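Local coordinates for sugar kinase (Agrobacterium tumefaciens, PDB 2RBC), which probably phosphorylates a sugar or related hydroxyl-bearing substrate with ATP, as a member of the ribokinase-like pfkB family of carbohydrate kinases, at residues D101-E104 with D108-G111; G131-V136 with D270-G275; V229-Y234 with D254-H259; S299-A304 with E320-A325. One frame throughout, in Å; residues are numbered along the deposited sequence. Where two conformers were deposited one is given.

Interaction 1 (D101-E104 with D108-G111)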
loop_
_atom_site.group_PDB
_atom_site.type_symbol
_atom_site.label_atom_id
_atom_site.label_comp_id
_atom_site.label_asym_id
_atom_site.label_seq_id
_atom_site.Cartn_x
_atom_site.Cartn_y
_atom_site.Cartn_z
ATOM N N ASP A 101 -2.705 -15.784 1.614
ATOM C CA ASP A 101 -3.888 -15.291 2.306
ATOM C C ASP A 101 -5.146 -16.026 1.811
ATOM O O ASP A 101 -5.954 -16.546 2.604
ATOM C CB ASP A 101 -4.010 -13.761 2.126
ATOM C CG ASP A 101 -5.222 -13.151 2.900
ATOM O OD1 ASP A 101 -5.847 -13.840 3.734
ATOM O OD2 ASP A 101 -5.585 -11.992 2.691
ATOM N N LEU A 102 -5.309 -16.081 0.494
ATOM C CA LEU A 102 -6.487 -16.735 -0.061
ATOM C C LEU A 102 -6.581 -18.227 0.343
ATOM O O LEU A 102 -7.631 -18.684 0.772
ATOM C CB LEU A 102 -6.562 -16.502 -1.573
ATOM C CG LEU A 102 -6.790 -15.026 -1.995
ATOM C CD1 LEU A 102 -6.754 -14.888 -3.497
ATOM C CD2 LEU A 102 -8.100 -14.413 -1.407
ATOM N N SER A 103 -5.499 -18.995 0.274
ATOM C CA SER A 103 -5.628 -20.385 0.710
ATOM C C SER A 103 -5.792 -20.541 2.211
ATOM O O SER A 103 -6.439 -21.471 2.640
ATOM C CB SER A 103 -4.495 -21.259 0.230
ATOM O OG SER A 103 -3.340 -20.519 0.255
ATOM N N GLU A 104 -5.191 -19.668 3.012
ATOM C CA GLU A 104 -5.464 -19.683 4.441
ATOM C C GLU A 104 -6.897 -19.241 4.775
ATOM O O GLU A 104 -7.382 -19.516 5.854
ATOM C CB GLU A 104 -4.431 -18.831 5.188
ATOM C CG GLU A 104 -3.065 -19.479 5.173
ATOM C CD GLU A 104 -1.998 -18.635 5.879
ATOM O OE1 GLU A 104 -2.337 -17.535 6.390
ATOM O OE2 GLU A 104 -0.824 -19.082 5.935
ATOM N N ASP A 108 -9.452 -22.934 -2.390
ATOM C CA ASP A 108 -8.505 -23.711 -3.192
ATOM C C ASP A 108 -7.881 -22.830 -4.268
ATOM O O ASP A 108 -8.544 -22.439 -5.228
ATOM C CB ASP A 108 -9.212 -24.887 -3.860
ATOM C CG ASP A 108 -8.262 -25.797 -4.596
ATOM O OD1 ASP A 108 -7.140 -25.386 -4.967
ATOM O OD2 ASP A 108 -8.656 -26.954 -4.778
ATOM N N THR A 109 -6.599 -22.548 -4.096
ATOM C CA THR A 109 -5.820 -21.699 -4.996
ATOM C C THR A 109 -4.942 -22.507 -5.941
ATOM O O THR A 109 -4.114 -21.960 -6.661
ATOM C CB THR A 109 -4.920 -20.778 -4.178
ATOM O OG1 THR A 109 -4.112 -21.587 -3.317
ATOM C CG2 THR A 109 -5.761 -19.783 -3.382
ATOM N N SER A 110 -5.146 -23.809 -5.966
ATOM C CA SER A 110 -4.285 -24.698 -6.703
ATOM C C SER A 110 -4.318 -24.503 -8.228
ATOM O O SER A 110 -3.382 -24.898 -8.897
ATOM C CB SER A 110 -4.591 -26.149 -6.342
ATOM O OG SER A 110 -5.834 -26.545 -6.836
ATOM N N GLY A 111 -5.379 -23.931 -8.761
ATOM C CA GLY A 111 -5.466 -23.588 -10.175
ATOM C C GLY A 111 -5.193 -22.140 -10.529
ATOM O O GLY A 111 -5.489 -21.709 -11.632
#
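The end of a beta-alpha-beta crossover is closed here: helix 93-104 links strand 82-90 to its parallel neighbour 107-108, and Thr109, just past that strand, folds back against Leu102 and Ser103 in the last turn of the helix. Thr109 carries its side of the contact with both branches. Its methyl CG2 lies 3.8 Å from Leu102 CB and 3.7 Å from the backbone N of Ser103, while OG1 stands 3.6 Å from Ser103 CB. With chi1 at 56°, OG1 sits between the threonine's own N and carbonyl carbon and CG2 is anti to that carbon, which turns both branches to the helix. Ser103 OG is not engaged by Thr109; its hydrogen bond goes back to Leu99 O, one turn earlier. The loop is shaped by an Asx turn, in which Asp108 OD1 accepts from Ser110 N at 2.7 Å, nearly along the C-O axis, and from Ser110 OG at 2.6 Å on the syn side. Beyond the contact, Leu102 reaches Leu85 and Ala65, tying the helix to both sheets. The contact itself is therefore one of van der Waals fit; Asp108 OD1 is used within its own loop and Ser103 OG along its own helix.

Interaction 2 (G131-V136 with D270-G275). With EDO (1,2-ethanediol), chain L.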
loop_
_atom_site.group_PDB
_atom_site.type_symbol
_atom_site.label_atom_id
_atom_site.label_comp_id
_atom_site.label_asym_id
_atom_site.label_seq_id
_atom_site.Cartn_x
_atom_site.Cartn_y
_atom_site.Cartn_z
ATOM N N GLY A 131 -17.518 5.755 6.022
ATOM C CA GLY A 131 -17.445 4.577 5.155
ATOM C C GLY A 131 -17.247 4.892 3.675
ATOM O O GLY A 131 -17.329 3.992 2.845
ATOM N N GLU A 132 -16.981 6.155 3.339
ATOM C CA GLU A 132 -16.653 6.523 1.969
ATOM C C GLU A 132 -15.211 6.133 1.682
ATOM O O GLU A 132 -14.405 6.067 2.610
ATOM C CB GLU A 132 -16.825 8.022 1.762
ATOM C CG GLU A 132 -18.280 8.437 1.842
ATOM C CD GLU A 132 -18.504 9.874 1.430
ATOM O OE1 GLU A 132 -17.579 10.717 1.599
ATOM O OE2 GLU A 132 -19.623 10.150 0.939
ATOM N N ARG A 133 -14.896 5.919 0.400
ATOM C CA ARG A 133 -13.598 5.379 -0.035
ATOM C C ARG A 133 -12.877 6.160 -1.120
ATOM O O ARG A 133 -13.500 6.671 -2.051
ATOM C CB ARG A 133 -13.795 3.993 -0.586
ATOM C CG ARG A 133 -14.601 3.105 0.297
ATOM C CD ARG A 133 -14.355 1.667 -0.039
ATOM N NE ARG A 133 -15.055 1.214 -1.230
ATOM C CZ ARG A 133 -16.350 0.909 -1.276
ATOM N NH1 ARG A 133 -17.136 1.063 -0.223
ATOM N NH2 ARG A 133 -16.858 0.470 -2.404
ATOM N N LEU A 134 -11.551 6.200 -1.009
ATOM C CA LEU A 134 -10.666 6.652 -2.078
ATOM C C LEU A 134 -9.768 5.453 -2.457
ATOM O O LEU A 134 -9.082 4.899 -1.584
ATOM C CB LEU A 134 -9.848 7.856 -1.646
ATOM C CG LEU A 134 -8.619 8.176 -2.509
ATOM C CD1 LEU A 134 -8.969 8.442 -3.977
ATOM C CD2 LEU A 134 -7.838 9.336 -1.897
ATOM N N ILE A 135 -9.810 5.041 -3.730
ATOM C CA ILE A 135 -9.065 3.875 -4.209
ATOM C C ILE A 135 -7.966 4.287 -5.186
ATOM O O ILE A 135 -8.162 5.136 -6.069
ATOM C CB ILE A 135 -9.981 2.810 -4.871
ATOM C CG1 ILE A 135 -9.164 1.577 -5.303
ATOM C CG2 ILE A 135 -10.707 3.415 -6.066
ATOM C CD1 ILE A 135 -9.988 0.346 -5.597
ATOM N N VAL A 136 -6.794 3.688 -4.996
ATOM C CA VAL A 136 -5.646 3.915 -5.842
ATOM C C VAL A 136 -5.185 2.512 -6.218
ATOM O O VAL A 136 -4.546 1.808 -5.445
ATOM C CB VAL A 136 -4.539 4.743 -5.157
ATOM C CG1 VAL A 136 -3.490 5.122 -6.173
ATOM C CG2 VAL A 136 -5.144 5.991 -4.469
ATOM N N ASP A 270 -18.949 -0.533 6.271
ATOM C CA ASP A 270 -18.010 -0.721 5.169
ATOM C C ASP A 270 -18.664 -1.578 4.107
ATOM O O ASP A 270 -18.829 -2.771 4.283
ATOM C CB ASP A 270 -16.698 -1.317 5.688
ATOM C CG ASP A 270 -15.676 -1.576 4.589
ATOM O OD1 ASP A 270 -15.885 -1.159 3.435
ATOM O OD2 ASP A 270 -14.665 -2.229 4.895
ATOM N N THR A 271 -19.061 -0.956 3.003
ATOM C CA THR A 271 -19.742 -1.678 1.938
ATOM C C THR A 271 -18.750 -2.308 0.942
ATOM O O THR A 271 -19.154 -2.962 0.023
ATOM C CB THR A 271 -20.700 -0.768 1.168
ATOM O OG1 THR A 271 -19.928 0.222 0.495
ATOM C CG2 THR A 271 -21.705 -0.106 2.082
ATOM N N LEU A 272 -17.446 -2.139 1.148
ATOM C CA LEU A 272 -16.464 -2.772 0.254
ATOM C C LEU A 272 -16.693 -4.278 0.233
ATOM O O LEU A 272 -16.800 -4.887 1.284
ATOM C CB LEU A 272 -15.045 -2.412 0.734
ATOM C CG LEU A 272 -13.861 -2.851 -0.110
ATOM C CD1 LEU A 272 -13.948 -2.325 -1.538
ATOM C CD2 LEU A 272 -12.557 -2.387 0.579
ATOM N N ALA A 273 -16.808 -4.866 -0.963
ATOM C CA ALA A 273 -16.999 -6.336 -1.142
ATOM C C ALA A 273 -18.429 -6.857 -0.932
ATOM O O ALA A 273 -18.656 -8.059 -0.990
ATOM C CB ALA A 273 -15.993 -7.144 -0.266
ATOM N N ALA A 274 -19.378 -5.970 -0.651
ATOM C CA ALA A 274 -20.761 -6.357 -0.340
ATOM C C ALA A 274 -21.343 -7.152 -1.509
ATOM O O ALA A 274 -21.859 -8.247 -1.339
ATOM C CB ALA A 274 -21.617 -5.117 -0.026
ATOM N N GLY A 275 -21.182 -6.605 -2.708
ATOM C CA GLY A 275 -21.642 -7.250 -3.964
ATOM C C GLY A 275 -20.993 -8.592 -4.192
ATOM O O GLY A 275 -21.634 -9.539 -4.613
HETATM C C1 EDO L . -21.393 1.707 -1.937
HETATM O O1 EDO L . -20.938 2.423 -0.774
HETATM C C2 EDO L . -20.304 1.648 -3.019
HETATM O O2 EDO L . -19.937 0.287 -3.335
HETATM O O HOH W 1 -19.111 2.102 3.365
HETATM O O HOH W 2 -15.669 1.437 2.777
#
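Thr271 OG1 is gripped from two directions: Arg133 NH1 donates to it at 3.0 Å, and an ethanediol hydroxyl, O1, hydrogen-bonds to it at 2.7 Å. Residues 270-275 open the D-T-x-x-A-G-D signature of pfkB kinases, whose turn at the start of helix 274-287 forms the anion hole in relatives, while Arg133 comes from strand 133-138 of the four-stranded sheet that probably serves as the lid. The pairing of that strand with one of the second subunit carries the sheet across the dimer interface. Thr271 OG1 lies at the guanidinium edge, 8° out of its plane. Ethanediol, probably from the crystallisation liquor, also takes Arg133 NH2 at O2, over 3.2 Å. Leu272 approaches one face instead, its CD1 3.7 Å from Arg133 NE; the arginine chain bends at chi3 (-78°). No N-H of the arginine points at Asp270 OD1; a water links that oxygen to Gly131 O and, weakly, to Arg133 NH1, and a second water joins Gly131 O (2.6 Å) to Thr271 N. The Asp270 carboxylate organises the loop: OD2 accepts from the backbone N of Gly311 and Gly312, while OD1 makes an Asx turn, taking Leu272 N at 2.9 Å from above the carboxylate plane.

Interaction 3 (V229-Y234 with D254-H259)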
loop_
_atom_site.group_PDB
_atom_site.type_symbol
_atom_site.label_atom_id
_atom_site.label_comp_id
_atom_site.label_asym_id
_atom_site.label_seq_id
_atom_site.Cartn_x
_atom_site.Cartn_y
_atom_site.Cartn_z
ATOM N N VAL A 229 -35.694 -4.139 -20.288
ATOM C CA VAL A 229 -34.800 -4.090 -21.431
ATOM C C VAL A 229 -33.799 -5.245 -21.353
ATOM O O VAL A 229 -33.524 -5.887 -22.347
ATOM C CB VAL A 229 -34.011 -2.752 -21.524
ATOM C CG1 VAL A 229 -33.483 -2.584 -22.973
ATOM C CG2 VAL A 229 -34.896 -1.583 -21.156
ATOM N N LEU A 230 -33.270 -5.507 -20.160
ATOM C CA LEU A 230 -32.260 -6.518 -19.999
ATOM C C LEU A 230 -32.889 -7.911 -20.208
ATOM O O LEU A 230 -32.271 -8.774 -20.812
ATOM C CB LEU A 230 -31.576 -6.406 -18.619
ATOM C CG LEU A 230 -30.646 -5.212 -18.397
ATOM C CD1 LEU A 230 -30.172 -5.131 -16.924
ATOM C CD2 LEU A 230 -29.447 -5.333 -19.390
ATOM N N HIS A 231 -34.118 -8.113 -19.756
ATOM C CA HIS A 231 -34.795 -9.356 -20.039
ATOM C C HIS A 231 -34.996 -9.580 -21.556
ATOM O O HIS A 231 -34.771 -10.657 -22.073
ATOM C CB HIS A 231 -36.154 -9.438 -19.360
ATOM C CG HIS A 231 -36.953 -10.609 -19.843
ATOM N ND1 HIS A 231 -36.621 -11.905 -19.511
ATOM C CD2 HIS A 231 -37.972 -10.693 -20.728
ATOM C CE1 HIS A 231 -37.446 -12.732 -20.124
ATOM N NE2 HIS A 231 -38.287 -12.021 -20.855
ATOM N N ALA A 232 -35.444 -8.543 -22.245
ATOM C CA ALA A 232 -35.727 -8.619 -23.659
ATOM C C ALA A 232 -34.459 -8.942 -24.427
ATOM O O ALA A 232 -34.517 -9.691 -25.384
ATOM C CB ALA A 232 -36.358 -7.326 -24.174
ATOM N N ARG A 233 -33.330 -8.376 -24.012
ATOM C CA ARG A 233 -32.044 -8.633 -24.656
ATOM C C ARG A 233 -31.529 -10.073 -24.446
ATOM O O ARG A 233 -30.904 -10.635 -25.327
ATOM C CB ARG A 233 -30.987 -7.643 -24.179
ATOM C CG ARG A 233 -31.201 -6.260 -24.708
ATOM C CD ARG A 233 -30.072 -5.367 -24.252
ATOM N NE ARG A 233 -30.361 -3.979 -24.578
ATOM C CZ ARG A 233 -29.601 -2.960 -24.196
ATOM N NH1 ARG A 233 -28.531 -3.172 -23.447
ATOM N NH2 ARG A 233 -29.946 -1.730 -24.525
ATOM N N TYR A 234 -31.787 -10.613 -23.271
ATOM C CA TYR A 234 -31.298 -11.915 -22.820
ATOM C C TYR A 234 -32.460 -12.756 -22.246
ATOM O O TYR A 234 -32.459 -13.107 -21.059
ATOM C CB TYR A 234 -30.246 -11.699 -21.745
ATOM C CG TYR A 234 -29.169 -10.740 -22.127
ATOM C CD1 TYR A 234 -28.329 -10.992 -23.197
ATOM C CD2 TYR A 234 -29.003 -9.551 -21.424
ATOM C CE1 TYR A 234 -27.342 -10.078 -23.568
ATOM C CE2 TYR A 234 -28.034 -8.652 -21.770
ATOM C CZ TYR A 234 -27.193 -8.921 -22.831
ATOM O OH TYR A 234 -26.224 -8.001 -23.150
ATOM N N ASP A 254 -37.011 -16.900 -19.492
ATOM C CA ASP A 254 -38.197 -17.105 -20.318
ATOM C C ASP A 254 -39.483 -16.408 -19.828
ATOM O O ASP A 254 -40.558 -16.721 -20.330
ATOM C CB ASP A 254 -38.432 -18.614 -20.581
ATOM C CG ASP A 254 -37.246 -19.306 -21.303
ATOM O OD1 ASP A 254 -36.468 -18.690 -22.067
ATOM O OD2 ASP A 254 -37.108 -20.524 -21.108
ATOM N N ASP A 255 -39.377 -15.441 -18.906
ATOM C CA ASP A 255 -40.544 -14.726 -18.368
ATOM C C ASP A 255 -40.199 -13.273 -18.050
ATOM O O ASP A 255 -39.260 -13.029 -17.320
ATOM C CB ASP A 255 -41.060 -15.408 -17.089
ATOM C CG ASP A 255 -42.444 -14.934 -16.685
ATOM O OD1 ASP A 255 -42.687 -13.732 -16.423
ATOM O OD2 ASP A 255 -43.363 -15.784 -16.654
ATOM N N PRO A 256 -40.991 -12.310 -18.553
ATOM C CA PRO A 256 -40.666 -10.893 -18.299
ATOM C C PRO A 256 -41.155 -10.314 -16.982
ATOM O O PRO A 256 -40.897 -9.150 -16.724
ATOM C CB PRO A 256 -41.354 -10.167 -19.454
ATOM C CG PRO A 256 -42.559 -11.025 -19.793
ATOM C CD PRO A 256 -42.186 -12.456 -19.409
ATOM N N THR A 257 -41.874 -11.090 -16.165
ATOM C CA THR A 257 -42.287 -10.616 -14.863
ATOM C C THR A 257 -41.102 -10.149 -14.036
ATOM O O THR A 257 -40.143 -10.904 -13.845
ATOM C CB THR A 257 -43.031 -11.699 -14.072
ATOM O OG1 THR A 257 -44.100 -12.205 -14.873
ATOM C CG2 THR A 257 -43.569 -11.107 -12.787
ATOM N N VAL A 258 -41.156 -8.894 -13.594
ATOM C CA VAL A 258 -40.113 -8.294 -12.764
ATOM C C VAL A 258 -40.442 -8.546 -11.283
ATOM O O VAL A 258 -41.511 -8.202 -10.805
ATOM C CB VAL A 258 -39.917 -6.777 -13.072
ATOM C CG1 VAL A 258 -38.813 -6.156 -12.159
ATOM C CG2 VAL A 258 -39.553 -6.585 -14.573
ATOM N N HIS A 259 -39.513 -9.180 -10.573
ATOM C CA HIS A 259 -39.656 -9.467 -9.138
ATOM C C HIS A 259 -38.756 -8.534 -8.396
ATOM O O HIS A 259 -37.734 -8.084 -8.915
ATOM C CB HIS A 259 -39.252 -10.909 -8.829
ATOM C CG HIS A 259 -40.005 -11.904 -9.635
ATOM N ND1 HIS A 259 -41.347 -12.151 -9.439
ATOM C CD2 HIS A 259 -39.633 -12.657 -10.692
ATOM C CE1 HIS A 259 -41.757 -13.039 -10.329
ATOM N NE2 HIS A 259 -40.733 -13.371 -11.092
#
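With CG anti to the backbone N (chi1 170°) and the ring swung round by chi2 (71°), His231 lays one face of its imidazole against the Asp255-Pro256 peptide. The histidine sits on the last turns of helix 223-233; its partner is the loop between the antiparallel strands 248-251 and 258-261, at the edge of the large central sheet. Pro256 CA stands 3.8 Å from the ring centroid, 21° off the normal, a CH-pi contact. The rest of that face is met by polar backbone: Asp255 O approaches His231 CE1 at 3.4 Å, and Pro256 N lies 3.6 Å from His231 NE2. Pro256 CB adds an apolar touch on the CD2 side, 3.7 Å from that atom, and the carbonyl carbon of Asp254 comes near the ring edge at CE1. The loop has its own brace, an Asx turn in which Asp255 OD1 takes both Thr257 N at 2.8 Å and Thr257 OG1 at 2.6 Å. His231 also touches Thr251, at the end of strand 248-251 that leads into the loop. A carbonyl oxygen over the imidazole face would probably suit an electron-poor ring, so this approach may mildly favour a protonated His231, although the coordinates do not settle its charge.

Interaction 4 (S299-A304 with E320-A325)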
loop_
_atom_site.group_PDB
_atom_site.type_symbol
_atom_site.label_atom_id
_atom_site.label_comp_id
_atom_site.label_asym_id
_atom_site.label_seq_id
_atom_site.Cartn_x
_atom_site.Cartn_y
_atom_site.Cartn_z
ATOM N N SER A 299 -28.541 -14.136 -0.165
ATOM C CA SER A 299 -27.436 -13.331 -0.659
ATOM C C SER A 299 -27.500 -11.904 -0.132
ATOM O O SER A 299 -26.459 -11.317 0.227
ATOM C CB SER A 299 -27.456 -13.315 -2.178
ATOM O OG SER A 299 -27.455 -14.621 -2.693
ATOM N N SER A 300 -28.718 -11.359 -0.083
ATOM C CA SER A 300 -28.956 -10.036 0.455
ATOM C C SER A 300 -28.589 -9.930 1.923
ATOM O O SER A 300 -27.912 -8.978 2.332
ATOM C CB SER A 300 -30.430 -9.627 0.300
ATOM O OG SER A 300 -30.736 -9.465 -1.073
ATOM N N VAL A 301 -29.047 -10.885 2.727
ATOM C CA VAL A 301 -28.742 -10.862 4.138
ATOM C C VAL A 301 -27.248 -11.029 4.392
ATOM O O VAL A 301 -26.667 -10.333 5.232
ATOM C CB VAL A 301 -29.594 -11.929 4.928
ATOM C CG1 VAL A 301 -29.191 -12.001 6.404
ATOM C CG2 VAL A 301 -31.096 -11.578 4.794
ATOM N N ALA A 302 -26.625 -11.941 3.668
ATOM C CA ALA A 302 -25.191 -12.155 3.798
ATOM C C ALA A 302 -24.423 -10.871 3.506
ATOM O O ALA A 302 -23.531 -10.472 4.274
ATOM C CB ALA A 302 -24.733 -13.275 2.886
ATOM N N ALA A 303 -24.799 -10.202 2.431
ATOM C CA ALA A 303 -24.165 -8.927 2.051
ATOM C C ALA A 303 -24.369 -7.870 3.111
ATOM O O ALA A 303 -23.442 -7.199 3.504
ATOM C CB ALA A 303 -24.698 -8.445 0.691
ATOM N N ALA A 304 -25.592 -7.768 3.624
ATOM C CA ALA A 304 -25.942 -6.835 4.714
ATOM C C ALA A 304 -25.059 -7.058 5.945
ATOM O O ALA A 304 -24.475 -6.117 6.493
ATOM C CB ALA A 304 -27.469 -6.923 5.061
ATOM N N GLU A 320 -24.634 -20.056 9.106
ATOM C CA GLU A 320 -25.431 -20.039 10.325
ATOM C C GLU A 320 -25.858 -18.612 10.720
ATOM O O GLU A 320 -27.032 -18.348 10.976
ATOM C CB GLU A 320 -24.627 -20.684 11.451
ATOM C CG GLU A 320 -24.332 -22.197 11.265
ATOM C CD GLU A 320 -23.387 -22.524 10.088
ATOM O OE1 GLU A 320 -22.477 -21.691 9.770
ATOM O OE2 GLU A 320 -23.595 -23.621 9.483
ATOM N N GLU A 321 -24.902 -17.693 10.728
ATOM C CA GLU A 321 -25.168 -16.274 11.049
ATOM C C GLU A 321 -26.174 -15.673 10.090
ATOM O O GLU A 321 -27.093 -14.964 10.521
ATOM C CB GLU A 321 -23.898 -15.419 11.053
ATOM C CG GLU A 321 -23.027 -15.686 12.233
ATOM C CD GLU A 321 -21.634 -15.140 12.129
ATOM O OE1 GLU A 321 -21.180 -14.651 11.049
ATOM O OE2 GLU A 321 -20.961 -15.214 13.180
ATOM N N THR A 322 -26.007 -15.969 8.795
ATOM C CA THR A 322 -26.938 -15.509 7.752
ATOM C C THR A 322 -28.343 -16.121 7.919
ATOM O O THR A 322 -29.361 -15.397 7.878
ATOM C CB THR A 322 -26.383 -15.775 6.311
ATOM O OG1 THR A 322 -25.001 -15.350 6.206
ATOM C CG2 THR A 322 -27.240 -15.020 5.235
ATOM N N GLU A 323 -28.409 -17.433 8.165
ATOM C CA GLU A 323 -29.701 -18.101 8.325
ATOM C C GLU A 323 -30.473 -17.530 9.513
ATOM O O GLU A 323 -31.688 -17.312 9.427
ATOM C CB GLU A 323 -29.572 -19.620 8.517
ATOM C CG GLU A 323 -28.922 -20.452 7.392
ATOM C CD GLU A 323 -29.796 -20.720 6.228
ATOM O OE1 GLU A 323 -30.992 -20.299 6.276
ATOM O OE2 GLU A 323 -29.287 -21.348 5.243
ATOM N N GLU A 324 -29.789 -17.305 10.631
ATOM C CA GLU A 324 -30.455 -16.787 11.811
ATOM C C GLU A 324 -30.879 -15.338 11.604
ATOM O O GLU A 324 -31.972 -14.973 11.955
ATOM C CB GLU A 324 -29.575 -16.941 13.049
ATOM C CG GLU A 324 -30.127 -16.364 14.345
ATOM C CD GLU A 324 -31.474 -16.920 14.759
ATOM O OE1 GLU A 324 -31.850 -18.036 14.341
ATOM O OE2 GLU A 324 -32.182 -16.238 15.524
ATOM N N ALA A 325 -29.991 -14.512 11.050
ATOM C CA ALA A 325 -30.341 -13.135 10.744
ATOM C C ALA A 325 -31.578 -13.065 9.852
ATOM O O ALA A 325 -32.534 -12.292 10.098
ATOM C CB ALA A 325 -29.126 -12.400 10.101
#
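Val301 reaches from helix 292-307 into helix 319-330 atom by atom, in a buried helix-helix crossing on the C-terminal part of the pfkB fold. Its CB already lies 3.9 Å from Thr322 CG2, and CG1, anti to the backbone N (chi1 175°), goes deeper, to 3.7 Å from both Thr322 O and Ala325 CB. The same methyl also meets Thr322 CG2, so it settles between the side chain and carbonyl of one residue and the methyl of the residue one turn on. Farther along the second helix, Met326 and Trp329 lie against the valine as well. The two axes approach to 9.1 Å with their directions 110° apart, a steep crossing that concentrates the contact on a few small residues. Thr322 fills the crossing point from the other side, directing its methyl at the first helix; OG1 also borders Ala302 while hydrogen-bonding to Thr318 O in its own chain segment. The threonine's polar group is thus satisfied even though Leu298 and Leu305 press on the residue. Ala302, having only a methyl, lets the backbones come close, with its CA 5.5 Å from that of Thr322. Nearest of all is the approach of Thr322 CG2 to the backbone N of Ala302, at 3.5 Å.

Overall arrangement
Along the chain interaction 1 closes before interaction 2 opens; interaction 3 is nested in the loop that interaction 2 closes, and interaction 4 follows last. Interactions 1 and 3 lie on opposite sides of the chain's centre, with their own centres about 37 Å apart, yet both fasten helices at the margins of the same ten-stranded sheet. Interaction 2 joins the loop at the start of helix 274-287 to the four-stranded sheet shared with the second subunit. It touches interaction 4, where the consecutive helices 274-287 and 292-307 pack together and Ala274 O lies 3.5 Å from Ala303 CB. The helix that begins in the signature loop thereby packs, through helix 292-307, toward the C-terminal helix 319-330.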